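Local coordinates for protein beta-galactosidase (Trichoderma reesei, PDB 3OG2) that probably hydrolyses terminal non-reducing beta-D-galactose residues in beta-D-galactosides as a glycosylated member of glycoside hydrolase family 35, at residues A[386-391]-A[396-401]; A[424-429]-A[433-438]. All coordinates share one frame; numbering follows the deposited sequence. Where two conformers were deposited one is given.

In the fold
Both interactions lie within beta-galactosidase domain 2, and their centres lie 10 Å apart. They come in series along the chain: interaction 1 folds a loop against strand 394-400, which is part of an eight-stranded antiparallel sheet, and interaction 2 then forms a hairpin from strands 421-427 and 434-436, part of a separate three-stranded sheet. The two touch directly. In the conformer given, Ser389 OG probably hydrogen-bonds to Thr424 O, and Tyr388 O probably to Lys426 N, so the loop 386-391 bridges the two sheets. Both contacts lie away from the galactose-binding residues; together they join the hairpin to the eight-stranded sheet through that loop.

Interaction 1: A[386-391]-A[396-401]; sequences GVYSDS and ITPLLA
Tyr388 and Ile396 mark the nearest backbone approach, their CA atoms 6.7 Å apart, as the irregular loop 386-391 lies over strand 394-400 with no hydrogen bond between the two segments. Side chains therefore carry the contact. With CG anti to its own carbonyl carbon (chi1 -66°), the Tyr388 ring reaches along the strand past Pro398 to Leu400. At the near end, Tyr388 CB rests on the terminal methyl of Ile396, with CD1 3.7 Å away, and Ile396 CG2 comes up beside the same carbon. Farther out, Tyr388 CE2 meets Pro398 CG at 3.7 Å, the two side chains crossing at roughly a right angle. The phenol oxygen ends near a leucine methyl, Tyr388 OH to Leu400 CD1 being 3.9 Å. Val387 CG1 covers one face of the ring toward its rim. Ser389 adds its CB, 3.8 Å from Ile396 CD1, while its hydroxyl, in the conformer given, turns to Thr424 O. Phe408 of the adjacent strand 406-412 also meets the tyrosine ring. This is a loop packed by apolar contacts on one face of an antiparallel beta sheet, that face being made by every second residue of the strand: Ile396, Pro398 and Leu400.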
ATOM      1  N   GLY A 386     -29.600  24.253   4.601  1.00 16.67           N
ATOM      2  CA  GLY A 386     -30.575  25.312   4.366  1.00 18.01           C
ATOM      3  C   GLY A 386     -30.029  26.673   4.786  1.00 17.60           C
ATOM      4  O   GLY A 386     -30.838  27.603   4.901  1.00 20.99           O
ATOM      5  N   VAL A 387     -28.706  26.799   5.001  1.00 16.01           N
ATOM      6  CA  VAL A 387     -28.128  28.091   5.355  1.00 15.71           C
ATOM      7  C   VAL A 387     -27.421  28.757   4.178  1.00 15.42           C
ATOM      8  O   VAL A 387     -27.600  29.938   3.883  1.00 18.20           O
ATOM      9  CB  VAL A 387     -27.112  27.943   6.512  1.00 17.24           C
ATOM     10  CG1 VAL A 387     -26.308  29.202   6.772  1.00 18.50           C
ATOM     11  CG2 VAL A 387     -27.831  27.549   7.779  1.00 18.21           C
ATOM     12  N   TYR A 388     -26.608  28.003   3.485  1.00 13.39           N
ATOM     13  CA  TYR A 388     -25.861  28.479   2.308  1.00 12.46           C
ATOM     14  C   TYR A 388     -26.570  28.041   1.043  1.00 11.54           C
ATOM     15  O   TYR A 388     -26.049  28.305  -0.039  1.00 13.53           O
ATOM     16  CB  TYR A 388     -24.407  27.977   2.330  1.00 12.60           C
ATOM     17  CG  TYR A 388     -23.628  28.583   3.473  1.00 11.70           C
ATOM     18  CD1 TYR A 388     -23.095  29.888   3.339  1.00 12.20           C
ATOM     19  CD2 TYR A 388     -23.450  27.939   4.690  1.00 14.54           C
ATOM     20  CE1 TYR A 388     -22.399  30.474   4.373  1.00 12.93           C
ATOM     21  CE2 TYR A 388     -22.745  28.503   5.737  1.00 14.85           C
ATOM     22  CZ  TYR A 388     -22.232  29.776   5.559  1.00 13.92           C
ATOM     23  OH  TYR A 388     -21.529  30.315   6.600  1.00 16.66           O
ATOM     24  N   SER A 389     -27.719  27.403   1.171  1.00 12.51           N
ATOM     25  CA  SER A 389     -28.604  27.124   0.036  0.50 12.91           C
ATOM     26  C   SER A 389     -30.026  27.082   0.566  1.00 12.52           C
ATOM     27  O   SER A 389     -30.223  26.750   1.743  1.00 16.79           O
ATOM     28  CB  SER A 389     -28.186  25.800  -0.598  0.50 11.73           C
ATOM     29  OG  SER A 389     -29.090  25.370  -1.573  0.50 15.33           O
ATOM     30  N   ASP A 390     -30.975  27.397  -0.268  1.00 13.38           N
ATOM     31  CA  ASP A 390     -32.386  27.279   0.156  1.00 13.75           C
ATOM     32  C   ASP A 390     -32.733  25.811   0.263  1.00 14.75           C
ATOM     33  O   ASP A 390     -33.559  25.361   1.051  1.00 18.51           O
ATOM     34  CB  ASP A 390     -33.239  28.009  -0.873  1.00 16.29           C
ATOM     35  CG  ASP A 390     -34.701  28.051  -0.536  1.00 15.85           C
ATOM     36  OD1 ASP A 390     -35.082  28.347   0.627  1.00 22.45           O
ATOM     37  OD2 ASP A 390     -35.508  27.753  -1.423  1.00 14.85           O
ATOM     38  N   SER A 391     -32.101  24.985  -0.575  1.00 15.09           N
ATOM     39  CA  SER A 391     -32.217  23.547  -0.584  0.50 15.42           C
ATOM     40  C   SER A 391     -31.888  22.897   0.743  1.00 15.74           C
ATOM     41  O   SER A 391     -30.793  23.163   1.220  1.00 19.22           O
ATOM     42  CB  SER A 391     -31.157  22.942  -1.536  0.50 22.28           C
ATOM     43  OG  SER A 391     -31.525  23.098  -2.882  0.50 31.71           O
ATOM     44  N   ILE A 396     -23.881  21.790   3.502  1.00 10.33           N
ATOM     45  CA  ILE A 396     -22.742  22.622   3.120  1.00  9.46           C
ATOM     46  C   ILE A 396     -21.917  22.925   4.348  1.00  8.75           C
ATOM     47  O   ILE A 396     -22.466  23.411   5.370  1.00 11.10           O
ATOM     48  CB  ILE A 396     -23.222  23.926   2.425  1.00 10.14           C
ATOM     49  CG1 ILE A 396     -24.052  23.560   1.188  1.00 12.30           C
ATOM     50  CG2 ILE A 396     -22.040  24.831   2.131  1.00 11.42           C
ATOM     51  CD1 ILE A 396     -24.676  24.776   0.482  1.00 12.94           C
ATOM     52  N   THR A 397     -20.627  22.665   4.297  1.00  9.46           N
ATOM     53  CA  THR A 397     -19.731  23.056   5.382  1.00 10.12           C
ATOM     54  C   THR A 397     -18.855  24.187   4.923  1.00  9.23           C
ATOM     55  O   THR A 397     -18.139  24.015   3.945  1.00 11.02           O
ATOM     56  CB  THR A 397     -18.847  21.864   5.808  1.00 10.50           C
ATOM     57  OG1 THR A 397     -19.692  20.738   6.138  1.00 11.29           O
ATOM     58  CG2 THR A 397     -18.027  22.247   7.034  1.00 11.48           C
ATOM     59  N   PRO A 398     -18.908  25.339   5.591  1.00 10.60           N
ATOM     60  CA  PRO A 398     -18.075  26.483   5.235  1.00 11.86           C
ATOM     61  C   PRO A 398     -16.727  26.453   5.924  1.00 10.66           C
ATOM     62  O   PRO A 398     -16.631  26.066   7.087  1.00 12.60           O
ATOM     63  CB  PRO A 398     -18.907  27.687   5.755  1.00 14.61           C
ATOM     64  CG  PRO A 398     -19.552  27.116   6.977  1.00 15.94           C
ATOM     65  CD  PRO A 398     -19.847  25.666   6.688  1.00 12.08           C
ATOM     66  N   LEU A 399     -15.722  26.933   5.220  1.00 10.68           N
ATOM     67  CA  LEU A 399     -14.430  27.304   5.786  1.00 10.32           C
ATOM     68  C   LEU A 399     -14.295  28.799   5.457  1.00  9.47           C
ATOM     69  O   LEU A 399     -14.255  29.223   4.297  1.00 10.62           O
ATOM     70  CB  LEU A 399     -13.214  26.560   5.208  1.00 12.62           C
ATOM     71  CG  LEU A 399     -13.208  25.061   5.534  1.00 16.07           C
ATOM     72  CD1 LEU A 399     -14.154  24.238   4.702  1.00 23.20           C
ATOM     73  CD2 LEU A 399     -11.790  24.511   5.357  1.00 23.92           C
ATOM     74  N   LEU A 400     -14.263  29.608   6.511  1.00 10.80           N
ATOM     75  CA  LEU A 400     -14.430  31.047   6.364  1.00 10.74           C
ATOM     76  C   LEU A 400     -13.216  31.844   6.794  1.00 11.22           C
ATOM     77  O   LEU A 400     -12.544  31.503   7.772  1.00 12.53           O
ATOM     78  CB  LEU A 400     -15.609  31.546   7.238  1.00 12.46           C
ATOM     79  CG  LEU A 400     -16.989  30.923   6.914  1.00 13.71           C
ATOM     80  CD1 LEU A 400     -18.015  31.388   7.918  1.00 15.14           C
ATOM     81  CD2 LEU A 400     -17.422  31.241   5.473  1.00 14.64           C
ATOM     82  N   ALA A 401     -12.975  32.942   6.078  1.00 12.94           N
ATOM     83  CA  ALA A 401     -11.864  33.844   6.375  1.00 14.29           C
ATOM     84  C   ALA A 401     -12.275  35.293   6.138  1.00 17.92           C
ATOM     85  O   ALA A 401     -13.159  35.534   5.286  1.00 17.80           O
ATOM     86  CB  ALA A 401     -10.652  33.519   5.487  1.00 16.23           C
TER

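Interaction 2: A[424-429]-A[433-438]; sequences TVKLPT and DLTIPQ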
ATOM      1  N   THR A 424     -29.149  25.875  -5.718  1.00 11.35           N
ATOM      2  CA  THR A 424     -28.429  27.106  -5.852  1.00 11.46           C
ATOM      3  C   THR A 424     -27.745  27.364  -4.515  1.00 11.68           C
ATOM      4  O   THR A 424     -28.103  26.716  -3.520  1.00 12.68           O
ATOM      5  CB  THR A 424     -29.343  28.300  -6.228  1.00 12.28           C
ATOM      6  OG1 THR A 424     -30.203  28.472  -5.121  1.00 12.92           O
ATOM      7  CG2 THR A 424     -30.158  28.014  -7.503  1.00 12.75           C
ATOM      8  N   VAL A 425     -26.780  28.285  -4.507  1.00 12.01           N
ATOM      9  CA  VAL A 425     -26.130  28.625  -3.218  1.00 11.68           C
ATOM     10  C   VAL A 425     -26.228  30.118  -2.988  1.00 12.19           C
ATOM     11  O   VAL A 425     -26.378  30.926  -3.906  1.00 14.52           O
ATOM     12  CB  VAL A 425     -24.647  28.170  -3.136  1.00 11.77           C
ATOM     13  CG1 VAL A 425     -24.584  26.654  -3.123  1.00 15.55           C
ATOM     14  CG2 VAL A 425     -23.890  28.725  -4.310  1.00 14.44           C
ATOM     15  N   LYS A 426     -26.130  30.513  -1.733  1.00 13.29           N
ATOM     16  CA  LYS A 426     -26.072  31.921  -1.348  1.00 14.42           C
ATOM     17  C   LYS A 426     -24.802  32.040  -0.503  1.00 13.49           C
ATOM     18  O   LYS A 426     -24.763  31.495   0.622  1.00 14.34           O
ATOM     19  CB  LYS A 426     -27.339  32.365  -0.594  1.00 18.17           C
ATOM     20  CG  LYS A 426     -27.257  33.829  -0.238  1.00 22.57           C
ATOM     21  CD  LYS A 426     -28.549  34.385   0.355  1.00 24.24           C
ATOM     22  CE  LYS A 426     -28.576  35.863  -0.049  1.00 34.90           C
ATOM     23  NZ  LYS A 426     -27.479  36.229  -1.018  1.00 53.70           N
ATOM     24  N   LEU A 427     -23.747  32.680  -1.042  1.00 12.86           N
ATOM     25  CA  LEU A 427     -22.422  32.607  -0.420  1.00 13.31           C
ATOM     26  C   LEU A 427     -21.942  34.012  -0.085  1.00 12.99           C
ATOM     27  O   LEU A 427     -22.210  34.956  -0.839  1.00 15.35           O
ATOM     28  CB  LEU A 427     -21.381  31.955  -1.355  1.00 11.44           C
ATOM     29  CG  LEU A 427     -21.735  30.540  -1.810  1.00 10.87           C
ATOM     30  CD1 LEU A 427     -20.675  29.965  -2.735  1.00 13.87           C
ATOM     31  CD2 LEU A 427     -21.944  29.578  -0.647  1.00 14.46           C
ATOM     32  N   PRO A 428     -21.236  34.126   1.002  1.00 12.83           N
ATOM     33  CA  PRO A 428     -20.621  35.410   1.341  1.00 13.62           C
ATOM     34  C   PRO A 428     -19.437  35.699   0.432  1.00 13.25           C
ATOM     35  O   PRO A 428     -18.628  34.787   0.115  1.00 15.21           O
ATOM     36  CB  PRO A 428     -20.192  35.213   2.803  1.00 14.52           C
ATOM     37  CG  PRO A 428     -19.925  33.733   2.893  1.00 14.17           C
ATOM     38  CD  PRO A 428     -20.978  33.083   2.027  1.00 14.71           C
ATOM     39  N   THR A 429     -19.331  36.959   0.009  1.00 15.55           N
ATOM     40  CA  THR A 429     -18.203  37.388  -0.788  1.00 15.14           C
ATOM     41  C   THR A 429     -17.814  38.811  -0.348  1.00 18.12           C
ATOM     42  O   THR A 429     -18.581  39.458   0.348  1.00 17.56           O
ATOM     43  CB  THR A 429     -18.429  37.438  -2.311  1.00 15.24           C
ATOM     44  OG1 THR A 429     -19.239  38.572  -2.623  1.00 18.06           O
ATOM     45  CG2 THR A 429     -19.184  36.228  -2.822  1.00 18.22           C
ATOM     46  N   ASP A 433     -23.379  39.123   0.039  1.00 18.82           N
ATOM     47  CA  ASP A 433     -23.894  37.771  -0.147  1.00 17.96           C
ATOM     48  C   ASP A 433     -24.552  37.612  -1.511  1.00 20.51           C
ATOM     49  O   ASP A 433     -25.369  38.469  -1.886  1.00 29.24           O
ATOM     50  CB  ASP A 433     -24.970  37.466   0.871  1.00 20.94           C
ATOM     51  CG  ASP A 433     -24.494  37.480   2.303  1.00 31.80           C
ATOM     52  OD1 ASP A 433     -23.288  37.218   2.558  1.00 27.08           O
ATOM     53  OD2 ASP A 433     -25.363  37.748   3.161  1.00 47.52           O
ATOM     54  N   LEU A 434     -24.215  36.595  -2.248  1.00 18.26           N
ATOM     55  CA  LEU A 434     -24.827  36.438  -3.573  1.00 19.80           C
ATOM     56  C   LEU A 434     -25.484  35.083  -3.771  1.00 17.53           C
ATOM     57  O   LEU A 434     -24.869  34.080  -3.428  1.00 15.21           O
ATOM     58  CB  LEU A 434     -23.769  36.574  -4.665  1.00 22.54           C
ATOM     59  CG  LEU A 434     -23.015  37.892  -4.681  1.00 22.01           C
ATOM     60  CD1 LEU A 434     -21.883  37.817  -5.682  1.00 22.89           C
ATOM     61  CD2 LEU A 434     -24.004  39.002  -4.966  1.00 26.95           C
ATOM     62  N   THR A 435     -26.645  35.024  -4.367  1.00 17.97           N
ATOM     63  CA  THR A 435     -27.255  33.776  -4.806  1.00 17.31           C
ATOM     64  C   THR A 435     -26.683  33.483  -6.203  1.00 14.30           C
ATOM     65  O   THR A 435     -26.781  34.327  -7.129  1.00 15.32           O
ATOM     66  CB  THR A 435     -28.788  33.773  -4.793  1.00 19.31           C
ATOM     67  OG1 THR A 435     -29.266  33.869  -3.436  1.00 22.94           O
ATOM     68  CG2 THR A 435     -29.292  32.449  -5.356  1.00 22.67           C
ATOM     69  N   ILE A 436     -26.105  32.302  -6.266  1.00 13.38           N
ATOM     70  CA  ILE A 436     -25.388  31.917  -7.477  1.00 12.41           C
ATOM     71  C   ILE A 436     -26.020  30.638  -7.986  1.00 12.77           C
ATOM     72  O   ILE A 436     -26.270  29.734  -7.143  1.00 13.56           O
ATOM     73  CB  ILE A 436     -23.917  31.677  -7.077  1.00 12.20           C
ATOM     74  CG1 ILE A 436     -23.234  32.977  -6.597  1.00 12.94           C
ATOM     75  CG2 ILE A 436     -23.143  31.031  -8.217  1.00 13.60           C
ATOM     76  CD1 ILE A 436     -22.178  32.641  -5.560  1.00 16.50           C
ATOM     77  N   PRO A 437     -26.241  30.470  -9.275  1.00 13.69           N
ATOM     78  CA  PRO A 437     -25.865  31.366 -10.389  1.00 14.39           C
ATOM     79  C   PRO A 437     -26.521  32.741 -10.484  1.00 14.29           C
ATOM     80  O   PRO A 437     -27.732  32.908 -10.431  1.00 17.38           O
ATOM     81  CB  PRO A 437     -26.277  30.562 -11.641  1.00 15.73           C
ATOM     82  CG  PRO A 437     -26.106  29.152 -11.117  1.00 16.43           C
ATOM     83  CD  PRO A 437     -26.756  29.160  -9.755  1.00 14.85           C
ATOM     84  N   GLN A 438     -25.696  33.767 -10.674  1.00 12.68           N
ATOM     85  CA  GLN A 438     -26.213  35.115 -10.853  1.00 12.80           C
ATOM     86  C   GLN A 438     -26.814  35.313 -12.213  1.00 12.22           C
ATOM     87  O   GLN A 438     -27.520  36.323 -12.392  1.00 15.28           O
ATOM     88  CB  GLN A 438     -25.048  36.110 -10.659  1.00 14.30           C
ATOM     89  CG  GLN A 438     -24.614  36.238  -9.189  1.00 17.72           C
ATOM     90  CD  GLN A 438     -25.436  37.397  -8.636  1.00 20.95           C
ATOM     91  OE1 GLN A 438     -25.267  38.537  -9.095  1.00 23.68           O
ATOM     92  NE2 GLN A 438     -26.325  37.086  -7.674  1.00 26.31           N
TER
HETATM   93  O   HOH W   1     -20.929  38.688   2.230  1.00 33.28           O
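Val425 pairs with Ile436 and Leu427 with Leu434, the two hydrogen-bonded pairs of an antiparallel hairpin, with Lys426 and Thr435 forming the non-hydrogen-bonded pair between them. Ile436 N to Val425 O is the shortest of the four backbone bonds at 2.7 Å, and Thr435 CA adds a CA-H...O contact to that oxygen. One face of the hairpin is apolar. There Val425 has CG1 anti to its carbonyl carbon (chi1 -67°), which leaves CG2 between backbone N and carbonyl carbon, 4.0 Å from Ile436 CB. The Leu427 and Ile436 side chains cross at about a right angle and meet through their CD1 methyls, 4.2 Å apart. Toward the turn, Leu434 CD1 approaches Thr429 OG1, whose hydroxyl is hydrogen-bonded to Gly432 O.

The other face belongs to Lys426 and Thr435. Lys426 starts extended, CG anti to the backbone N (chi1 -179°), and Lys426 CB lies 3.7 Å from Thr435 OG1, with CG close behind. A bend at the last torsion (chi4 8°) then turns NZ toward the backbone of Asp433, 3.2 Å from its O. The Asp433 carboxylate faces elsewhere: OD1 lies beside Pro428 CA and accepts a bond of 2.8 Å from water 1, which also donates to Thr429 O and so ties the two arms together. At the far end, after the cis peptide before Pro437, Gln438 NE2 hydrogen-bonds to Thr435 O (2.8 Å), which lies close to the Gln438 amide plane, though the donor is tilted from the Thr435 carbonyl plane.

Strand 434-436 is an outer strand of its three-stranded sheet, with 421-427 in the middle. The apolar face lies over the eight-stranded antiparallel sheet: Leu427 touches Phe408 of strand 406-412 and Thr455 of 450-459, while Leu434 and Ile436 rest on Tyr466 of 462-467.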